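Local coordinates for protein glucosidase (Croceicoccus marinus, PDB 5Z3K) that probably hydrolyses beta-glucosidic bonds, as a beta-glucosidase of glycoside hydrolase family 39, at residues A[74-79]-A[123-128]; A[198-203]-A[226-231]; A[367-372]-A[477-482]; A[376-381]-A[416-421]. One frame throughout, in Å; residues are numbered along the deposited sequence.

Contact 1: A[74-79]-A[123-128]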
loop_
_atom_site.group_PDB
_atom_site.type_symbol
_atom_site.label_atom_id
_atom_site.label_comp_id
_atom_site.label_asym_id
_atom_site.label_seq_id
_atom_site.Cartn_x
_atom_site.Cartn_y
_atom_site.Cartn_z
ATOM N N PRO A 74 -27.829 0.124 6.855
ATOM C CA PRO A 74 -27.998 -0.683 8.074
ATOM C C PRO A 74 -29.254 -1.532 8.100
ATOM O O PRO A 74 -29.272 -2.538 8.816
ATOM C CB PRO A 74 -28.017 0.366 9.197
ATOM C CG PRO A 74 -28.328 1.650 8.527
ATOM C CD PRO A 74 -27.812 1.566 7.130
ATOM N N ASP A 75 -30.293 -1.165 7.356
ATOM C CA ASP A 75 -31.584 -1.854 7.376
ATOM C C ASP A 75 -31.946 -2.199 5.941
ATOM O O ASP A 75 -32.351 -1.321 5.172
ATOM C CB ASP A 75 -32.656 -0.967 8.017
ATOM C CG ASP A 75 -34.034 -1.613 8.056
ATOM O OD1 ASP A 75 -34.307 -2.573 7.306
ATOM O OD2 ASP A 75 -34.864 -1.128 8.851
ATOM N N TRP A 76 -31.842 -3.477 5.585
ATOM C CA TRP A 76 -32.058 -3.851 4.191
ATOM C C TRP A 76 -33.528 -3.822 3.773
ATOM O O TRP A 76 -33.817 -4.036 2.591
ATOM C CB TRP A 76 -31.443 -5.227 3.927
ATOM C CG TRP A 76 -29.960 -5.124 3.699
ATOM C CD1 TRP A 76 -28.962 -5.426 4.587
ATOM C CD2 TRP A 76 -29.315 -4.659 2.512
ATOM N NE1 TRP A 76 -27.728 -5.180 4.016
ATOM C CE2 TRP A 76 -27.918 -4.708 2.743
ATOM C CE3 TRP A 76 -29.780 -4.208 1.270
ATOM C CZ2 TRP A 76 -26.986 -4.322 1.776
ATOM C CZ3 TRP A 76 -28.851 -3.830 0.306
ATOM C CH2 TRP A 76 -27.468 -3.892 0.566
ATOM N N SER A 77 -34.457 -3.539 4.683
ATOM C CA SER A 77 -35.843 -3.325 4.287
ATOM C C SER A 77 -36.131 -1.875 3.912
ATOM O O SER A 77 -37.227 -1.583 3.418
ATOM C CB SER A 77 -36.787 -3.759 5.413
ATOM O OG SER A 77 -36.695 -2.884 6.526
ATOM N N ALA A 78 -35.176 -0.969 4.124
ATOM C CA ALA A 78 -35.398 0.456 3.909
ATOM C C ALA A 78 -35.419 0.799 2.422
ATOM O O ALA A 78 -34.926 0.055 1.573
ATOM C CB ALA A 78 -34.321 1.281 4.619
ATOM N N ASP A 79 -36.001 1.952 2.120
ATOM C CA ASP A 79 -36.060 2.462 0.753
ATOM C C ASP A 79 -34.656 2.788 0.246
ATOM O O ASP A 79 -34.012 3.700 0.779
ATOM C CB ASP A 79 -36.956 3.700 0.738
ATOM C CG ASP A 79 -37.103 4.328 -0.635
ATOM O OD1 ASP A 79 -36.400 3.944 -1.592
ATOM O OD2 ASP A 79 -37.946 5.243 -0.747
ATOM N N LEU A 123 -29.935 -9.453 -4.959
ATOM C CA LEU A 123 -28.863 -8.893 -5.776
ATOM C C LEU A 123 -29.296 -7.592 -6.439
ATOM O O LEU A 123 -28.495 -6.655 -6.566
ATOM C CB LEU A 123 -28.416 -9.921 -6.821
ATOM C CG LEU A 123 -27.084 -9.683 -7.535
ATOM C CD1 LEU A 123 -25.936 -9.705 -6.541
ATOM C CD2 LEU A 123 -26.866 -10.705 -8.659
ATOM N N ALA A 124 -30.562 -7.506 -6.850
ATOM C CA ALA A 124 -31.056 -6.282 -7.470
ATOM C C ALA A 124 -30.998 -5.105 -6.500
ATOM O O ALA A 124 -30.566 -4.008 -6.877
ATOM C CB ALA A 124 -32.482 -6.495 -7.986
ATOM N N LYS A 125 -31.406 -5.313 -5.242
ATOM C CA LYS A 125 -31.338 -4.227 -4.265
ATOM C C LYS A 125 -29.895 -3.931 -3.867
ATOM O O LYS A 125 -29.524 -2.765 -3.686
ATOM C CB LYS A 125 -32.183 -4.559 -3.031
ATOM C CG LYS A 125 -32.423 -3.358 -2.088
ATOM C CD LYS A 125 -33.372 -3.708 -0.959
ATOM C CE LYS A 125 -33.940 -2.449 -0.322
ATOM N NZ LYS A 125 -35.042 -2.733 0.652
ATOM N N TYR A 126 -29.070 -4.971 -3.718
ATOM C CA TYR A 126 -27.644 -4.763 -3.477
ATOM C C TYR A 126 -27.046 -3.827 -4.528
ATOM O O TYR A 126 -26.337 -2.866 -4.205
ATOM C CB TYR A 126 -26.934 -6.123 -3.467
ATOM C CG TYR A 126 -25.465 -6.080 -3.096
ATOM C CD1 TYR A 126 -25.061 -6.021 -1.760
ATOM C CD2 TYR A 126 -24.484 -6.114 -4.077
ATOM C CE1 TYR A 126 -23.699 -5.992 -1.419
ATOM C CE2 TYR A 126 -23.130 -6.086 -3.746
ATOM C CZ TYR A 126 -22.751 -6.026 -2.415
ATOM O OH TYR A 126 -21.411 -5.988 -2.081
ATOM N N GLU A 127 -27.369 -4.071 -5.800
ATOM C CA GLU A 127 -26.825 -3.255 -6.881
ATOM C C GLU A 127 -27.290 -1.800 -6.780
ATOM O O GLU A 127 -26.491 -0.877 -6.981
ATOM C CB GLU A 127 -27.207 -3.875 -8.231
ATOM C CG GLU A 127 -26.660 -3.135 -9.448
ATOM C CD GLU A 127 -26.895 -3.889 -10.755
ATOM O OE1 GLU A 127 -27.269 -5.080 -10.699
ATOM O OE2 GLU A 127 -26.691 -3.296 -11.835
ATOM N N GLN A 128 -28.544 -1.584 -6.461
ATOM C CA GLN A 128 -29.033 -0.248 -6.311
ATOM C C GLN A 128 -28.305 0.478 -5.161
ATOM O O GLN A 128 -27.954 1.586 -5.279
ATOM C CB GLN A 128 -30.529 -0.248 -5.985
ATOM C CG GLN A 128 -31.463 -0.740 -7.038
ATOM C CD GLN A 128 -32.920 -0.603 -6.567
ATOM O OE1 GLN A 128 -33.455 -1.480 -5.945
ATOM N NE2 GLN A 128 -33.498 0.546 -6.784
#
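Lys125 reaches out from helix 123-138 and brings its ammonium group to two backbone carbonyls of the loop 74-79: NZ lies 2.6 Å from Trp76 O and 2.9 Å from Ala78 O. NZ stands above the carbonyl plane of Trp76, 36° out of it, and is tilted 31° from that of Ala78, one ammonium group donating to both oxygens. Lysine suits the place because its thin chain spans the gap: with CG anti to the backbone N (chi1 -167°) and every later torsion extended, it runs straight to the loop. Replaced by an alanine, this position would probably leave both carbonyl oxygens without their donor from the helix and the loop freer to shift. Beside the lysine, the six-membered end of the Trp76 indole meets the helix obliquely, CH2 lying 4.0 Å from Tyr126 CD1, while Lys125 O approaches the indole edge. The loop belongs to the outer shell of the (beta/alpha)8 barrel, following strand 53-55. The two carbonyls are offered by a type I turn from Asp75 to Ala78, closed by Ala78 N to Asp75 O at 3.0 Å. An Asx turn overlays it: Asp75 OD1 accepts Ser77 N at 2.8 Å on its anti side and Ser77 OG on its syn side, both from the same face of the carboxylate. Further out, Trp76 NE1 donates to Asp64 O, and Trp76 N to Asp67 OD1.

Contact 2: A[198-203]-A[226-231]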
loop_
_atom_site.group_PDB
_atom_site.type_symbol
_atom_site.label_atom_id
_atom_site.label_comp_id
_atom_site.label_asym_id
_atom_site.label_seq_id
_atom_site.Cartn_x
_atom_site.Cartn_y
_atom_site.Cartn_z
ATOM N N ALA A 198 -6.011 -13.467 -1.841
ATOM C CA ALA A 198 -5.144 -13.636 -0.680
ATOM C C ALA A 198 -3.937 -14.512 -0.984
ATOM O O ALA A 198 -2.870 -14.310 -0.395
ATOM C CB ALA A 198 -5.926 -14.244 0.489
ATOM N N PHE A 199 -4.091 -15.493 -1.873
ATOM C CA PHE A 199 -3.052 -16.479 -2.172
ATOM C C PHE A 199 -2.704 -16.408 -3.657
ATOM O O PHE A 199 -3.059 -17.310 -4.431
ATOM C CB PHE A 199 -3.519 -17.882 -1.777
ATOM C CG PHE A 199 -3.964 -17.994 -0.338
ATOM C CD1 PHE A 199 -3.301 -17.306 0.664
ATOM C CD2 PHE A 199 -5.037 -18.793 0.007
ATOM C CE1 PHE A 199 -3.699 -17.406 1.981
ATOM C CE2 PHE A 199 -5.440 -18.902 1.319
ATOM C CZ PHE A 199 -4.772 -18.210 2.309
ATOM N N PRO A 200 -1.986 -15.357 -4.088
ATOM C CA PRO A 200 -1.861 -15.088 -5.535
ATOM C C PRO A 200 -1.027 -16.093 -6.312
ATOM O O PRO A 200 -1.056 -16.039 -7.548
ATOM C CB PRO A 200 -1.208 -13.700 -5.585
ATOM C CG PRO A 200 -0.496 -13.575 -4.271
ATOM C CD PRO A 200 -1.362 -14.296 -3.276
ATOM N N LEU A 201 -0.271 -16.976 -5.662
ATOM C CA LEU A 201 0.409 -18.047 -6.384
ATOM C C LEU A 201 -0.353 -19.368 -6.301
ATOM O O LEU A 201 0.226 -20.427 -6.565
ATOM C CB LEU A 201 1.840 -18.234 -5.871
ATOM C CG LEU A 201 2.794 -17.034 -5.955
ATOM C CD1 LEU A 201 4.190 -17.407 -5.461
ATOM C CD2 LEU A 201 2.847 -16.465 -7.370
ATOM N N ASN A 202 -1.633 -19.327 -5.935
ATOM C CA ASN A 202 -2.473 -20.518 -5.824
ATOM C C ASN A 202 -3.563 -20.448 -6.884
ATOM O O ASN A 202 -4.320 -19.474 -6.933
ATOM C CB ASN A 202 -3.106 -20.629 -4.434
ATOM C CG ASN A 202 -2.141 -21.157 -3.385
ATOM O OD1 ASN A 202 -1.196 -20.480 -3.000
ATOM N ND2 ASN A 202 -2.391 -22.370 -2.901
ATOM N N GLU A 203 -3.657 -21.480 -7.722
ATOM C CA GLU A 203 -4.771 -21.550 -8.656
ATOM C C GLU A 203 -6.064 -21.781 -7.884
ATOM O O GLU A 203 -6.069 -22.367 -6.801
ATOM C CB GLU A 203 -4.550 -22.662 -9.683
ATOM C CG GLU A 203 -4.649 -24.053 -9.097
ATOM C CD GLU A 203 -4.258 -25.133 -10.091
ATOM O OE1 GLU A 203 -4.111 -24.818 -11.293
ATOM O OE2 GLU A 203 -4.098 -26.295 -9.665
ATOM N N TRP A 226 -4.675 -7.955 -5.260
ATOM C CA TRP A 226 -4.091 -9.129 -4.618
ATOM C C TRP A 226 -3.242 -8.665 -3.443
ATOM O O TRP A 226 -2.994 -7.469 -3.271
ATOM C CB TRP A 226 -3.247 -9.946 -5.614
ATOM C CG TRP A 226 -2.231 -9.115 -6.340
ATOM C CD1 TRP A 226 -2.466 -8.274 -7.386
ATOM C CD2 TRP A 226 -0.821 -9.033 -6.071
ATOM N NE1 TRP A 226 -1.297 -7.670 -7.783
ATOM C CE2 TRP A 226 -0.274 -8.112 -6.987
ATOM C CE3 TRP A 226 0.024 -9.633 -5.134
ATOM C CZ2 TRP A 226 1.094 -7.798 -7.014
ATOM C CZ3 TRP A 226 1.380 -9.310 -5.156
ATOM C CH2 TRP A 226 1.896 -8.399 -6.089
HETATM N N MSE A 227 -2.780 -9.628 -2.640
HETATM C CA MSE A 227 -2.007 -9.298 -1.430
HETATM C C MSE A 227 -0.740 -10.133 -1.301
HETATM O O MSE A 227 -0.639 -11.209 -1.892
HETATM C CB MSE A 227 -2.864 -9.480 -0.178
HETATM C CG MSE A 227 -2.812 -10.866 0.489
HETATM SE SE MSE A 227 -4.044 -10.786 2.029
HETATM C CE MSE A 227 -5.411 -10.058 0.913
ATOM N N TRP A 228 0.218 -9.641 -0.520
ATOM C CA TRP A 228 1.420 -10.410 -0.228
ATOM C C TRP A 228 2.053 -9.916 1.070
ATOM O O TRP A 228 2.112 -8.712 1.317
ATOM C CB TRP A 228 2.453 -10.340 -1.356
ATOM C CG TRP A 228 3.438 -11.432 -1.161
ATOM C CD1 TRP A 228 4.708 -11.329 -0.675
ATOM C CD2 TRP A 228 3.194 -12.825 -1.370
ATOM N NE1 TRP A 228 5.285 -12.584 -0.598
ATOM C CE2 TRP A 228 4.367 -13.516 -1.008
ATOM C CE3 TRP A 228 2.093 -13.555 -1.830
ATOM C CZ2 TRP A 228 4.472 -14.903 -1.098
ATOM C CZ3 TRP A 228 2.200 -14.928 -1.920
ATOM C CH2 TRP A 228 3.384 -15.586 -1.564
ATOM N N TYR A 229 2.531 -10.856 1.885
ATOM C CA TYR A 229 3.244 -10.551 3.115
ATOM C C TYR A 229 4.588 -11.265 3.118
ATOM O O TYR A 229 4.735 -12.338 2.529
ATOM C CB TYR A 229 2.461 -10.989 4.357
ATOM C CG TYR A 229 1.083 -10.402 4.492
ATOM C CD1 TYR A 229 0.902 -9.060 4.812
ATOM C CD2 TYR A 229 -0.045 -11.197 4.321
ATOM C CE1 TYR A 229 -0.372 -8.521 4.953
ATOM C CE2 TYR A 229 -1.315 -10.672 4.456
ATOM C CZ TYR A 229 -1.474 -9.337 4.771
ATOM O OH TYR A 229 -2.747 -8.827 4.904
ATOM N N GLY A 230 5.557 -10.686 3.825
ATOM C CA GLY A 230 6.887 -11.274 3.888
ATOM C C GLY A 230 7.137 -12.217 5.054
ATOM O O GLY A 230 8.294 -12.431 5.423
ATOM N N ASP A 231 6.078 -12.783 5.654
ATOM C CA ASP A 231 6.251 -13.524 6.905
ATOM C C ASP A 231 7.249 -14.660 6.760
ATOM O O ASP A 231 8.078 -14.881 7.646
ATOM C CB ASP A 231 4.919 -14.095 7.389
ATOM C CG ASP A 231 3.960 -13.031 7.820
ATOM O OD1 ASP A 231 3.283 -12.492 6.933
ATOM O OD2 ASP A 231 3.882 -12.737 9.032
#
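Pro200 and Ala198 pack on three successive residues of strand 223-229, next to strand 191-197 in the parallel (beta/alpha)8 barrel; the loop 198-203 continues directly from that neighbouring strand. Trp226 comes first, its indole CE3 lying 4.1 Å from Pro200 CG. Met227, present as selenomethionine, lies instead against the backbone of Ala198, whose CB points away: CG is 3.6 Å from Ala198 O and the terminal CE folds back, through a bend at chi3 (50°), to 3.9 Å from Ala198 CA. Met227 O is buried under Pro200 CG at 3.4 Å and has no hydrogen-bonding partner in the model. Trp228 brings a second indole to the same proline, Pro200 CD lying in its ring plane at the edge, while its NE1 is held by Asp238 OD2. A proline fits as the second residue of the type I turn Phe199-Asn202, since its ring fixes phi and presents a compact apolar wedge. A glycine in its place would probably open a gap between the two indoles and let the turn flex. Pro200 CG reaches Trp228 CE3 at 3.6 Å, and further along the turn Leu201 CD1 touches Trp228 CH2 at 4.4 Å.

Contact 3: A[367-372]-A[477-482]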
loop_
_atom_site.group_PDB
_atom_site.type_symbol
_atom_site.label_atom_id
_atom_site.label_comp_id
_atom_site.label_asym_id
_atom_site.label_seq_id
_atom_site.Cartn_x
_atom_site.Cartn_y
_atom_site.Cartn_z
ATOM N N GLY A 367 12.138 21.384 -9.472
ATOM C CA GLY A 367 13.567 21.223 -9.627
ATOM C C GLY A 367 14.417 21.666 -8.453
ATOM O O GLY A 367 15.643 21.559 -8.531
ATOM N N ASP A 368 13.819 22.129 -7.361
ATOM C CA ASP A 368 14.581 22.716 -6.259
ATOM C C ASP A 368 14.900 21.731 -5.137
ATOM O O ASP A 368 15.583 22.107 -4.178
ATOM C CB ASP A 368 13.813 23.907 -5.665
ATOM C CG ASP A 368 14.001 25.185 -6.467
ATOM O OD1 ASP A 368 14.981 25.263 -7.245
ATOM O OD2 ASP A 368 13.168 26.105 -6.312
ATOM N N THR A 369 14.425 20.492 -5.219
ATOM C CA THR A 369 14.621 19.522 -4.146
ATOM C C THR A 369 15.013 18.182 -4.754
ATOM O O THR A 369 14.267 17.642 -5.573
ATOM C CB THR A 369 13.349 19.364 -3.302
ATOM O OG1 THR A 369 12.995 20.621 -2.703
ATOM C CG2 THR A 369 13.556 18.319 -2.213
ATOM N N ILE A 370 16.172 17.654 -4.354
ATOM C CA ILE A 370 16.602 16.291 -4.691
ATOM C C ILE A 370 16.432 15.416 -3.454
ATOM O O ILE A 370 16.838 15.816 -2.356
ATOM C CB ILE A 370 18.077 16.267 -5.140
ATOM C CG1 ILE A 370 18.418 17.440 -6.082
ATOM C CG2 ILE A 370 18.475 14.877 -5.656
ATOM C CD1 ILE A 370 17.729 17.410 -7.395
ATOM N N ARG A 371 15.873 14.209 -3.622
ATOM C CA ARG A 371 15.727 13.257 -2.519
ATOM C C ARG A 371 16.417 11.945 -2.864
ATOM O O ARG A 371 16.150 11.364 -3.920
ATOM C CB ARG A 371 14.258 12.993 -2.195
ATOM C CG ARG A 371 13.572 14.205 -1.608
ATOM C CD ARG A 371 12.140 13.933 -1.135
ATOM N NE ARG A 371 11.651 15.153 -0.504
ATOM C CZ ARG A 371 10.489 15.740 -0.764
ATOM N NH1 ARG A 371 9.637 15.210 -1.639
ATOM N NH2 ARG A 371 10.178 16.862 -0.125
ATOM N N ILE A 372 17.277 11.469 -1.965
ATOM C CA ILE A 372 17.996 10.209 -2.161
ATOM C C ILE A 372 17.711 9.324 -0.958
ATOM O O ILE A 372 18.098 9.651 0.174
ATOM C CB ILE A 372 19.509 10.406 -2.351
ATOM C CG1 ILE A 372 19.807 11.293 -3.568
ATOM C CG2 ILE A 372 20.176 9.041 -2.506
ATOM C CD1 ILE A 372 20.397 12.672 -3.197
ATOM N N LEU A 477 17.444 9.318 4.425
ATOM C CA LEU A 477 16.999 10.207 3.359
ATOM C C LEU A 477 17.955 11.380 3.321
ATOM O O LEU A 477 18.137 12.061 4.331
ATOM C CB LEU A 477 15.568 10.706 3.579
ATOM C CG LEU A 477 15.071 11.721 2.547
ATOM C CD1 LEU A 477 14.977 11.061 1.179
ATOM C CD2 LEU A 477 13.693 12.274 2.959
ATOM N N ILE A 478 18.577 11.594 2.175
ATOM C CA ILE A 478 19.421 12.753 1.943
ATOM C C ILE A 478 18.618 13.713 1.096
ATOM O O ILE A 478 18.152 13.348 0.011
ATOM C CB ILE A 478 20.733 12.373 1.237
ATOM C CG1 ILE A 478 21.479 11.297 2.027
ATOM C CG2 ILE A 478 21.576 13.631 0.976
ATOM C CD1 ILE A 478 21.731 11.658 3.485
ATOM N N GLU A 479 18.466 14.941 1.575
ATOM C CA GLU A 479 17.690 15.952 0.876
ATOM C C GLU A 479 18.612 17.109 0.524
ATOM O O GLU A 479 19.226 17.703 1.416
ATOM C CB GLU A 479 16.527 16.434 1.746
ATOM C CG GLU A 479 15.457 17.136 0.966
ATOM C CD GLU A 479 14.159 17.196 1.742
ATOM O OE1 GLU A 479 13.341 16.251 1.638
ATOM O OE2 GLU A 479 13.988 18.185 2.480
ATOM N N ILE A 480 18.708 17.428 -0.764
ATOM C CA ILE A 480 19.512 18.553 -1.246
ATOM C C ILE A 480 18.580 19.593 -1.850
ATOM O O ILE A 480 17.755 19.268 -2.710
ATOM C CB ILE A 480 20.563 18.101 -2.274
ATOM C CG1 ILE A 480 21.377 16.946 -1.709
ATOM C CG2 ILE A 480 21.490 19.258 -2.634
ATOM C CD1 ILE A 480 22.156 16.230 -2.736
ATOM N N THR A 481 18.696 20.841 -1.394
ATOM C CA THR A 481 17.799 21.892 -1.851
ATOM C C THR A 481 18.570 23.115 -2.316
ATOM O O THR A 481 19.674 23.398 -1.842
ATOM C CB THR A 481 16.826 22.312 -0.759
ATOM O OG1 THR A 481 17.575 22.659 0.420
ATOM C CG2 THR A 481 15.887 21.163 -0.450
ATOM N N ARG A 482 17.969 23.839 -3.254
ATOM C CA ARG A 482 18.509 25.131 -3.641
ATOM C C ARG A 482 18.286 26.125 -2.509
ATOM O O ARG A 482 17.212 26.157 -1.898
ATOM C CB ARG A 482 17.846 25.633 -4.925
ATOM C CG ARG A 482 18.402 26.962 -5.427
ATOM C CD ARG A 482 17.721 27.401 -6.705
ATOM N NE ARG A 482 16.281 27.521 -6.536
ATOM C CZ ARG A 482 15.674 28.600 -6.053
ATOM N NH1 ARG A 482 16.388 29.661 -5.693
ATOM N NH2 ARG A 482 14.354 28.618 -5.933
HETATM O O HOH W 1 11.437 19.207 1.536
#
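Arg482 runs extended to CD, then bends at chi3 (58°), which turns its guanidinium side-on to Asp368, whose CG stands beside its own backbone N. Two nitrogens then grip one oxygen each: NE to Asp368 OD1 at 2.7 Å and NH2 to Asp368 OD2 at 2.8 Å. The oxygens lie close to the guanidinium plane, but the nitrogens come from above the carboxylate, the two planes being 54° apart. This bridge closes the end of the pairing, where the loop before strand 369-376 meets strand 474-482. On these neighbouring antiparallel strands of the nine-stranded sheet, Arg371 and Glu479 are both stretched and run side by side, so that Arg371 NE meets Glu479 OE1 almost straight, at 2.9 Å. A water accepts from Arg371 NH2 and donates to Glu479 OE2; Arg371 NH1 is taken by Gln339 O. Ile370 with Ile480 and Ile372 with Ile478 are hydrogen-bonded pairs, Ile370 N to Ile480 O measuring 2.8 Å. The branched isoleucines suit extended backbone, and Ile372 CD1 touches Ile480 CD1 at 4.0 Å on the face covered by strand 423-429. The isoleucine face is thus wholly apolar, whereas that of Thr369, Arg371 and Glu479 is mixed and partly exposed, its salt bridge extended by water.

Contact 4: A[376-381]-A[416-421]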
loop_
_atom_site.group_PDB
_atom_site.type_symbol
_atom_site.label_atom_id
_atom_site.label_comp_id
_atom_site.label_asym_id
_atom_site.label_seq_id
_atom_site.Cartn_x
_atom_site.Cartn_y
_atom_site.Cartn_z
ATOM N N ASN A 376 19.427 -0.030 4.202
ATOM C CA ASN A 376 20.380 -1.115 4.403
ATOM C C ASN A 376 19.649 -2.213 5.170
ATOM O O ASN A 376 19.555 -2.167 6.400
ATOM C CB ASN A 376 21.616 -0.609 5.157
ATOM C CG ASN A 376 22.763 -1.597 5.120
ATOM O OD1 ASN A 376 22.692 -2.620 4.435
ATOM N ND2 ASN A 376 23.829 -1.294 5.846
ATOM N N TYR A 377 19.117 -3.190 4.438
ATOM C CA TYR A 377 18.312 -4.263 5.006
ATOM C C TYR A 377 18.978 -5.611 4.760
ATOM O O TYR A 377 19.431 -5.893 3.648
ATOM C CB TYR A 377 16.893 -4.279 4.402
ATOM C CG TYR A 377 16.111 -5.481 4.880
ATOM C CD1 TYR A 377 15.497 -5.472 6.127
ATOM C CD2 TYR A 377 16.048 -6.646 4.126
ATOM C CE1 TYR A 377 14.816 -6.570 6.589
ATOM C CE2 TYR A 377 15.376 -7.762 4.591
ATOM C CZ TYR A 377 14.763 -7.711 5.827
ATOM O OH TYR A 377 14.079 -8.812 6.296
ATOM N N ALA A 378 18.988 -6.470 5.780
ATOM C CA ALA A 378 19.585 -7.799 5.671
ATOM C C ALA A 378 18.519 -8.859 5.914
ATOM O O ALA A 378 17.878 -8.865 6.969
ATOM C CB ALA A 378 20.739 -7.960 6.666
ATOM N N ILE A 379 18.321 -9.739 4.935
ATOM C CA ILE A 379 17.499 -10.929 5.172
ATOM C C ILE A 379 18.148 -11.754 6.277
ATOM O O ILE A 379 19.358 -12.040 6.197
ATOM C CB ILE A 379 17.364 -11.763 3.886
ATOM C CG1 ILE A 379 16.596 -10.999 2.802
ATOM C CG2 ILE A 379 16.685 -13.090 4.186
ATOM C CD1 ILE A 379 16.790 -11.586 1.406
ATOM N N PRO A 380 17.428 -12.142 7.326
ATOM C CA PRO A 380 18.053 -12.960 8.375
ATOM C C PRO A 380 18.491 -14.319 7.841
ATOM O O PRO A 380 17.873 -14.888 6.934
ATOM C CB PRO A 380 16.948 -13.090 9.431
ATOM C CG PRO A 380 16.056 -11.889 9.188
ATOM C CD PRO A 380 16.074 -11.692 7.699
ATOM N N ASP A 381 19.571 -14.844 8.435
ATOM C CA ASP A 381 20.170 -16.093 7.958
ATOM C C ASP A 381 19.150 -17.212 7.828
ATOM O O ASP A 381 19.161 -17.958 6.842
ATOM C CB ASP A 381 21.292 -16.542 8.897
ATOM C CG ASP A 381 22.392 -15.527 9.014
ATOM O OD1 ASP A 381 22.814 -14.988 7.972
ATOM O OD2 ASP A 381 22.827 -15.259 10.152
ATOM N N ALA A 416 20.823 -14.196 -1.687
ATOM C CA ALA A 416 20.568 -12.781 -1.442
ATOM C C ALA A 416 21.044 -12.311 -0.073
ATOM O O ALA A 416 20.466 -11.364 0.475
ATOM C CB ALA A 416 19.078 -12.481 -1.610
ATOM N N ARG A 417 22.078 -12.935 0.495
ATOM C CA ARG A 417 22.641 -12.461 1.755
ATOM C C ARG A 417 23.122 -11.021 1.601
ATOM O O ARG A 417 23.624 -10.632 0.546
ATOM C CB ARG A 417 23.798 -13.366 2.191
ATOM C CG ARG A 417 24.552 -12.886 3.433
ATOM C CD ARG A 417 25.585 -13.911 3.901
ATOM N NE ARG A 417 24.990 -15.240 4.044
ATOM C CZ ARG A 417 24.322 -15.645 5.119
ATOM N NH1 ARG A 417 24.171 -14.827 6.150
ATOM N NH2 ARG A 417 23.807 -16.868 5.164
ATOM N N SER A 418 22.932 -10.215 2.651
ATOM C CA SER A 418 23.346 -8.816 2.601
ATOM C C SER A 418 24.857 -8.712 2.429
ATOM O O SER A 418 25.621 -9.554 2.915
ATOM C CB SER A 418 22.908 -8.090 3.876
ATOM O OG SER A 418 23.607 -6.875 4.060
ATOM N N THR A 419 25.290 -7.675 1.704
ATOM C CA THR A 419 26.723 -7.433 1.551
ATOM C C THR A 419 27.363 -7.054 2.877
ATOM O O THR A 419 28.576 -7.217 3.043
ATOM C CB THR A 419 26.970 -6.341 0.501
ATOM O OG1 THR A 419 26.380 -6.735 -0.743
ATOM C CG2 THR A 419 28.458 -6.115 0.274
ATOM N N GLY A 420 26.569 -6.590 3.832
ATOM C CA GLY A 420 27.102 -6.218 5.125
ATOM C C GLY A 420 27.765 -4.863 5.184
ATOM O O GLY A 420 28.609 -4.645 6.061
ATOM N N TYR A 421 27.403 -3.939 4.290
ATOM C CA TYR A 421 27.893 -2.569 4.387
ATOM C C TYR A 421 27.649 -1.991 5.775
ATOM O O TYR A 421 26.594 -2.203 6.382
ATOM C CB TYR A 421 27.209 -1.666 3.365
ATOM C CG TYR A 421 27.478 -2.016 1.925
ATOM C CD1 TYR A 421 28.774 -2.032 1.425
ATOM C CD2 TYR A 421 26.431 -2.297 1.056
ATOM C CE1 TYR A 421 29.025 -2.331 0.101
ATOM C CE2 TYR A 421 26.674 -2.602 -0.273
ATOM C CZ TYR A 421 27.975 -2.622 -0.737
ATOM O OH TYR A 421 28.209 -2.918 -2.052
HETATM O O HOH W 2 24.674 -4.111 3.093
HETATM O O HOH W 3 21.882 -5.105 3.068
HETATM O O HOH W 4 19.824 -9.364 2.442
HETATM O O HOH W 5 21.634 -11.240 4.981
#
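The amide of Asn376 points ND2 at Tyr421 O, which lies in the amide plane, 3.0 Å from ND2, although ND2 itself stands 44° out of the carbonyl plane of Tyr421. ND2 also bonds Leu470 O, and a water at OD1 accepts from Tyr421 N, so asparagine serves as donor and acceptor at once. The Tyr421 ring carries Thr419 CG2 over one face, near the rim, and meets Phe357 edge-to-face. At the guanidinium edge of Arg417, Asp381 OD1 marks a salt bridge whose detailed geometry is doubtful. Both segments are irregular loops flanking the nine-stranded sheet: 376-381 leaves strand 369-376, while the loop 416-421 leads to strand 423-429; Tyr377 OH ties the first to the barrel domain through Arg234 O. Between them, water largely takes the place of direct backbone bonds. One water joins Ile379 N to Ala416 O, and another accepts from Ser418 N and donates to Ile379 O, 2.7 Å away from that oxygen. Ser418 CB packs on Ala378 CB at 3.5 Å, a closeness that two small residues allow. Ser418 chi1 (163°) swings OG away from its own N and onward to Gly420 N, 3.0 Å off, closing an ST turn; Gly420, with phi 80°, suits a backbone shape that a side chain would oppose. A further water lies 2.7 Å from Ser418 OG. Deeper in, Ile379 CD1 rests 3.9 Å from Ala416 CB.

Contacts 1 and 2 belong to the barrel and contacts 3 and 4 to the beta-sandwich-like sheet region beside it. Contact 2 is the buried one, its centre about 14 Å from the centre of the chain, and it is made of apolar packing without a single hydrogen bond across it. Contact 1 lies on the surface, its centre about 31 Å from the centre of the chain, and depends on a lysine bound to backbone carbonyls. Contacts 3 and 4 are both partly buried, and contact 4 begins where strand 369-376 ends; regular strand pairing in one gives way to water-mediated loops in the other. Contact 4 also approaches contact 2, nearest atoms being about 7 Å apart, where the two domains meet.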